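Side-chain contacts in sulfate adenylyltransferase (Allochromatium vinosum, PDB 4DNX), which catalyses the transfer of the adenylyl group of ATP to sulfate, giving adenosine 5'-phosphosulfate and diphosphate in sulfur metabolism: residues F166-F169 and Q170-P174; E121-S124 and D125-A129. All blocks are in the same frame, centred on the assembly; numbering follows the deposited sequence.

Interaction 1 (F166-F169 and Q170-P174); sequences FSYF and QTDFP
Asp172 N donates to Tyr168 O at 2.8 Å in the short helix 167-172 at the subunit interface, whereas the bonds from Thr171 N to Ser167 O and from Phe173 N to Phe169 O are weak. Phe169 O also lies at the edge of the Phe173 ring, in its plane, 3.3 Å from Phe173 CD2. The carboxylate of Asp172 turns back over the same helix turn: OD2 comes within 3.7 Å of Tyr168 CD2, the two planes 53° apart, while His22 of the second subunit hydrogen-bonds OD2. Tyr168 CG sits between its backbone N and carbonyl carbon (chi1 73°), which brings its ring over Phe169; Phe169 CD1 rests 3.7 Å above the Tyr168 ring plane, offset toward the rim. From the middle of the helix, the Gln170 side chain, CG anti to the backbone N (chi1 -163°), reaches Phe166 at the start, where its OE1 meets the ring edge in plane. Gln170 NE2 makes a weak bond to Pro174 O of the second subunit, and Phe14 and Phe177 of the same chain meet the Phe166 ring. A water bridges Phe166 and Gln170, accepting from Phe166 N and donating to Gln170 OE1, each at 2.9 Å.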
loop_
_atom_site.group_PDB
_atom_site.type_symbol
_atom_site.label_atom_id
_atom_site.label_comp_id
_atom_site.label_asym_id
_atom_site.label_seq_id
_atom_site.Cartn_x
_atom_site.Cartn_y
_atom_site.Cartn_z
ATOM N N PHE A 166 -5.997 -2.281 -8.984
ATOM C CA PHE A 166 -6.956 -2.637 -7.933
ATOM C C PHE A 166 -8.071 -1.644 -7.814
ATOM O O PHE A 166 -8.654 -1.479 -6.715
ATOM C CB PHE A 166 -6.201 -2.805 -6.612
ATOM C CG PHE A 166 -5.142 -3.898 -6.686
ATOM C CD1 PHE A 166 -5.515 -5.210 -6.956
ATOM C CD2 PHE A 166 -3.802 -3.639 -6.426
ATOM C CE1 PHE A 166 -4.574 -6.243 -7.030
ATOM C CE2 PHE A 166 -2.847 -4.700 -6.472
ATOM C CZ PHE A 166 -3.229 -5.988 -6.770
ATOM N N SER A 167 -8.393 -1.012 -8.935
ATOM C CA SER A 167 -9.619 -0.169 -9.014
ATOM C C SER A 167 -9.524 1.038 -8.016
ATOM O O SER A 167 -8.414 1.487 -7.585
ATOM C CB SER A 167 -10.849 -1.084 -8.821
ATOM O OG SER A 167 -12.107 -0.399 -9.061
ATOM N N TYR A 168 -10.689 1.558 -7.610
ATOM C CA TYR A 168 -10.754 2.686 -6.735
ATOM C C TYR A 168 -10.379 2.298 -5.313
ATOM O O TYR A 168 -10.103 3.196 -4.486
ATOM C CB TYR A 168 -12.180 3.307 -6.777
ATOM C CG TYR A 168 -13.234 2.488 -6.083
ATOM C CD1 TYR A 168 -13.958 1.505 -6.770
ATOM C CD2 TYR A 168 -13.543 2.726 -4.750
ATOM C CE1 TYR A 168 -14.950 0.740 -6.120
ATOM C CE2 TYR A 168 -14.475 1.968 -4.098
ATOM C CZ TYR A 168 -15.208 1.019 -4.780
ATOM O OH TYR A 168 -16.171 0.293 -4.120
ATOM N N PHE A 169 -10.322 0.999 -5.009
ATOM C CA PHE A 169 -10.001 0.593 -3.629
ATOM C C PHE A 169 -8.577 1.051 -3.273
ATOM O O PHE A 169 -8.306 1.456 -2.123
ATOM C CB PHE A 169 -10.087 -0.929 -3.483
ATOM C CG PHE A 169 -11.447 -1.497 -3.834
ATOM C CD1 PHE A 169 -12.574 -1.187 -3.043
ATOM C CD2 PHE A 169 -11.622 -2.290 -4.956
ATOM C CE1 PHE A 169 -13.845 -1.731 -3.337
ATOM C CE2 PHE A 169 -12.896 -2.829 -5.286
ATOM C CZ PHE A 169 -14.015 -2.547 -4.473
ATOM N N GLN A 170 -7.645 0.915 -4.226
ATOM C CA GLN A 170 -6.291 1.430 -4.000
ATOM C C GLN A 170 -6.173 2.922 -4.175
ATOM O O GLN A 170 -5.600 3.583 -3.296
ATOM C CB GLN A 170 -5.172 0.696 -4.787
ATOM C CG GLN A 170 -3.782 1.021 -4.141
ATOM C CD GLN A 170 -2.653 0.097 -4.593
ATOM O OE1 GLN A 170 -2.539 -0.190 -5.785
ATOM N NE2 GLN A 170 -1.783 -0.330 -3.628
ATOM N N THR A 171 -6.777 3.480 -5.238
ATOM C CA THR A 171 -6.669 4.905 -5.522
ATOM C C THR A 171 -7.244 5.755 -4.376
ATOM O O THR A 171 -6.665 6.792 -4.005
ATOM C CB THR A 171 -7.444 5.269 -6.838
ATOM O OG1 THR A 171 -6.977 4.407 -7.886
ATOM C CG2 THR A 171 -7.129 6.734 -7.251
ATOM N N ASP A 172 -8.359 5.308 -3.813
ATOM C CA ASP A 172 -9.046 6.169 -2.808
ATOM C C ASP A 172 -8.516 5.902 -1.410
ATOM O O ASP A 172 -8.746 6.731 -0.526
ATOM C CB ASP A 172 -10.557 5.925 -2.768
ATOM C CG ASP A 172 -11.287 6.434 -4.026
ATOM O OD1 ASP A 172 -10.622 7.021 -4.897
ATOM O OD2 ASP A 172 -12.526 6.216 -4.125
ATOM N N PHE A 173 -7.924 4.699 -1.183
ATOM C CA PHE A 173 -7.483 4.313 0.173
ATOM C C PHE A 173 -5.990 3.860 0.120
ATOM O O PHE A 173 -5.682 2.698 0.448
ATOM C CB PHE A 173 -8.389 3.200 0.738
ATOM C CG PHE A 173 -9.883 3.504 0.624
ATOM C CD1 PHE A 173 -10.541 4.289 1.570
ATOM C CD2 PHE A 173 -10.613 3.008 -0.438
ATOM C CE1 PHE A 173 -11.908 4.544 1.435
ATOM C CE2 PHE A 173 -11.976 3.270 -0.565
ATOM C CZ PHE A 173 -12.621 4.012 0.358
ATOM N N PRO A 174 -5.103 4.745 -0.335
ATOM C CA PRO A 174 -3.720 4.291 -0.660
ATOM C C PRO A 174 -2.942 3.767 0.527
ATOM O O PRO A 174 -2.031 2.912 0.305
ATOM C CB PRO A 174 -3.040 5.528 -1.260
ATOM C CG PRO A 174 -3.804 6.745 -0.602
ATOM C CD PRO A 174 -5.253 6.203 -0.590
HETATM O O HOH W 1 -3.814 -0.427 -8.350
#

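Interaction 2 (E121-S124 and D125-A129); sequences EQVS and DAQMA
Ser124 O accepts from Met128 N at 3.0 Å as the chain passes from strand 119-122 into helix 125-136, closing the first turn. Two bonds to side-chain oxygens make a capping box with Ser124 as N-cap: Ser124 OG accepts from Gln127 N at 3.0 Å, and Ser124 N points almost straight at Gln127 OE1 (2.9 Å, 177° at the hydrogen). With chi1 at 71° the serine hydroxyl swings toward the helix end, where Gln127 CG packs 3.2 Å from Ser124 OG. The glutamine, extended beyond CG, carries its amide back to the strand end; Ser124 N stands 19° off the plane of the Gln127 side-chain carbonyl. A water donates to both Gln127 OE1 and Gln122 O, and Gln127 OE1 thus receives two bonds. Beside the cap, Val123 CG1 touches Gln127 CB at 3.7 Å and Met128 CG at 3.8 Å, and Leu61 of helix 61-70 touches Val123 and Gln127. Asp125, at the first turn, forms a salt bridge with Arg154. Replacing Gln127 by an alanine would probably leave Ser124 N and the water without their shared acceptor and loosen the strand-to-helix junction. The box thus satisfies one N-H on each side of the junction with a side-chain oxygen from the other.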
loop_
_atom_site.group_PDB
_atom_site.type_symbol
_atom_site.label_atom_id
_atom_site.label_comp_id
_atom_site.label_asym_id
_atom_site.label_seq_id
_atom_site.Cartn_x
_atom_site.Cartn_y
_atom_site.Cartn_z
ATOM N N GLU A 121 -21.439 -18.790 -22.209
ATOM C CA GLU A 121 -22.584 -19.659 -21.908
ATOM C C GLU A 121 -23.817 -18.849 -21.492
ATOM O O GLU A 121 -23.686 -17.831 -20.829
ATOM C CB GLU A 121 -22.222 -20.632 -20.765
ATOM C CG GLU A 121 -21.026 -21.562 -21.082
ATOM C CD GLU A 121 -20.556 -22.395 -19.881
ATOM O OE1 GLU A 121 -20.116 -21.787 -18.905
ATOM O OE2 GLU A 121 -20.646 -23.650 -19.938
ATOM N N GLN A 122 -25.008 -19.297 -21.877
ATOM C CA GLN A 122 -26.244 -18.707 -21.371
ATOM C C GLN A 122 -26.692 -19.447 -20.126
ATOM O O GLN A 122 -26.741 -20.682 -20.127
ATOM C CB GLN A 122 -27.350 -18.815 -22.434
ATOM C CG GLN A 122 -26.921 -18.316 -23.800
ATOM C CD GLN A 122 -26.407 -16.881 -23.732
ATOM O OE1 GLN A 122 -26.993 -16.030 -23.046
ATOM N NE2 GLN A 122 -25.301 -16.607 -24.429
ATOM N N VAL A 123 -27.049 -18.713 -19.078
ATOM C CA VAL A 123 -27.562 -19.314 -17.864
ATOM C C VAL A 123 -29.093 -19.356 -17.869
ATOM O O VAL A 123 -29.743 -18.329 -18.105
ATOM C CB VAL A 123 -27.092 -18.536 -16.642
ATOM C CG1 VAL A 123 -27.319 -19.399 -15.404
ATOM C CG2 VAL A 123 -25.600 -18.155 -16.803
ATOM N N SER A 124 -29.668 -20.540 -17.634
ATOM C CA SER A 124 -31.142 -20.690 -17.656
ATOM C C SER A 124 -31.742 -20.152 -16.348
ATOM O O SER A 124 -31.027 -19.983 -15.352
ATOM C CB SER A 124 -31.555 -22.151 -17.841
ATOM O OG SER A 124 -31.254 -22.865 -16.635
ATOM N N ASP A 125 -33.051 -19.888 -16.366
ATOM C CA ASP A 125 -33.783 -19.517 -15.154
ATOM C C ASP A 125 -33.571 -20.566 -14.064
ATOM O O ASP A 125 -33.345 -20.207 -12.904
ATOM C CB ASP A 125 -35.286 -19.355 -15.409
ATOM C CG ASP A 125 -35.615 -18.197 -16.343
ATOM O OD1 ASP A 125 -34.731 -17.368 -16.638
ATOM O OD2 ASP A 125 -36.788 -18.152 -16.811
ATOM N N ALA A 126 -33.636 -21.844 -14.441
ATOM C CA ALA A 126 -33.513 -22.921 -13.461
ATOM C C ALA A 126 -32.118 -22.943 -12.839
ATOM O O ALA A 126 -31.984 -23.126 -11.624
ATOM C CB ALA A 126 -33.863 -24.263 -14.077
ATOM N N GLN A 127 -31.084 -22.729 -13.655
ATOM C CA GLN A 127 -29.696 -22.651 -13.144
ATOM C C GLN A 127 -29.486 -21.456 -12.214
ATOM O O GLN A 127 -28.826 -21.597 -11.167
ATOM C CB GLN A 127 -28.710 -22.613 -14.311
ATOM C CG GLN A 127 -28.706 -23.914 -15.081
ATOM C CD GLN A 127 -27.936 -23.850 -16.377
ATOM O OE1 GLN A 127 -27.911 -22.824 -17.084
ATOM N NE2 GLN A 127 -27.297 -24.957 -16.707
ATOM N N MET A 128 -30.069 -20.299 -12.567
ATOM C CA MET A 128 -29.956 -19.096 -11.721
ATOM C C MET A 128 -30.628 -19.309 -10.386
ATOM O O MET A 128 -30.023 -18.977 -9.352
ATOM C CB MET A 128 -30.532 -17.830 -12.368
ATOM C CG MET A 128 -29.635 -17.214 -13.417
ATOM S SD MET A 128 -27.997 -16.637 -12.861
ATOM C CE MET A 128 -28.362 -15.171 -11.912
ATOM N N ALA A 129 -31.833 -19.859 -10.414
ATOM C CA ALA A 129 -32.605 -20.137 -9.179
ATOM C C ALA A 129 -31.860 -21.117 -8.281
ATOM O O ALA A 129 -31.876 -20.953 -7.048
ATOM C CB ALA A 129 -34.019 -20.653 -9.491
HETATM O O HOH W 2 -27.963 -23.077 -19.722
#

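Interaction 2 comes first along the chain, at the junction of strand 119-122 with helix 125-136, and interaction 1 follows on helix 167-172. Between them run helix 144-149 and strand 155-163; this strand pairs antiparallel with 119-122, so the mixed sheet links the two regions. Their centres lie 33 Å apart, and their nearest atoms about 21 Å, without touching. Interaction 2 falls within the PUA-like domain, away from the other subunit, whereas interaction 1 lies nearer the centre of the chain and is within reach of the second subunit; its helix 167-172 follows strand 155-163 of the mixed sheet and precedes helix 180-190 in the chain. One contact thus caps a peripheral helix and the other forms part of the dimer interface.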